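Local coordinates for putative DNA-binding protein (PDB 2EWT) that probably binds DNA through a helix-turn-helix domain as a central regulator of aerial mycelium formation in Streptomyces coelicolor, at residues A37-V40 against G41-E44. Numbering follows the deposited sequence.
With SO4 (sulfate ion), chain C.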
# COMPACT_ATOMS: atom_id res chain seq x y z
N ALA A 37 18.61 8.47 -2.19
CA ALA A 37 19.25 7.19 -1.89
C ALA A 37 19.11 6.76 -0.43
O ALA A 37 18.85 5.60 -0.14
CB ALA A 37 20.74 7.25 -2.27
N VAL A 38 19.29 7.71 0.49
CA VAL A 38 19.18 7.42 1.91
C VAL A 38 17.76 7.01 2.30
O VAL A 38 17.57 6.10 3.11
CB VAL A 38 19.62 8.64 2.76
CG1 VAL A 38 19.35 8.38 4.23
CG2 VAL A 38 21.10 8.91 2.54
N VAL A 39 16.77 7.67 1.71
CA VAL A 39 15.38 7.37 2.01
C VAL A 39 14.97 6.02 1.42
O VAL A 39 14.37 5.19 2.11
CB VAL A 39 14.44 8.47 1.47
CG1 VAL A 39 12.99 8.12 1.79
CG2 VAL A 39 14.81 9.81 2.08
N VAL A 40 15.29 5.80 0.15
CA VAL A 40 14.94 4.54 -0.49
C VAL A 40 15.64 3.40 0.26
O VAL A 40 15.06 2.34 0.46
CB VAL A 40 15.37 4.52 -1.97
CG1 VAL A 40 15.08 3.16 -2.58
CG2 VAL A 40 14.61 5.61 -2.73
N GLY A 41 16.88 3.65 0.68
CA GLY A 41 17.60 2.63 1.43
C GLY A 41 16.84 2.28 2.70
O GLY A 41 16.69 1.10 3.03
N SER A 42 16.36 3.29 3.41
CA SER A 42 15.63 3.04 4.65
C SER A 42 14.36 2.24 4.38
O SER A 42 13.97 1.40 5.20
CB SER A 42 15.31 4.35 5.38
OG SER A 42 14.47 5.20 4.62
N TYR A 43 13.72 2.47 3.23
CA TYR A 43 12.51 1.72 2.89
C TYR A 43 12.90 0.26 2.66
O TYR A 43 12.22 -0.66 3.11
CB TYR A 43 11.86 2.21 1.59
CG TYR A 43 11.30 3.62 1.57
CD1 TYR A 43 10.73 4.19 2.71
CD2 TYR A 43 11.29 4.36 0.38
CE1 TYR A 43 10.15 5.47 2.66
CE2 TYR A 43 10.71 5.63 0.32
CZ TYR A 43 10.14 6.18 1.46
OH TYR A 43 9.58 7.43 1.40
N GLU A 44 14.01 0.06 1.95
CA GLU A 44 14.48 -1.28 1.63
C GLU A 44 14.86 -2.10 2.86
O GLU A 44 14.71 -3.33 2.86
CB GLU A 44 15.65 -1.21 0.65
CG GLU A 44 15.24 -0.72 -0.73
CD GLU A 44 16.38 -0.66 -1.73
OE1 GLU A 44 17.54 -0.93 -1.35
OE2 GLU A 44 16.12 -0.34 -2.91
S SO4 C . 7.90 9.70 3.45
O1 SO4 C . 8.63 8.68 4.23
O2 SO4 C . 7.76 10.93 4.25
O3 SO4 C . 8.65 10.00 2.22
O4 SO4 C . 6.56 9.18 3.10
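The side chains of V39 and Y43 run alongside each other in the same direction, one turn apart on helix 37-45 of the helix-turn-helix domain, in the position expected of its recognition helix. The branched valine suits this place because its CG1, anti to the backbone N (chi1 180°), extends along the phenol and rests 3.5 Å from CZ of Y43. The ring also has V39 O over one face, 3.5 Å above its plane and displaced toward the rim. That carbonyl accepts the helical bond from Y43 N at 3.0 Å. The small hydroxyl of S42 bonds to it too, since chi1 62° puts OG between the backbone N and the carbonyl carbon; the 2.5 Å from OG to V39 O is unusually short, its exact length doubtful. G41 N bonds to A37 O. The E44 chain slants across V40; its carboxylate reaches past V40 CG1, 3.7 Å from OE2, to a salt bridge with R17 on helix 3-19, tying the two helices together. Replacing Y43 by alanine is likely to strip V39 CG1 of its aromatic neighbour. The phenol ends at a sulfate, probably from the crystallisation liquor and also held by R54, with Y43 OH 2.9 Å from sulfate O3.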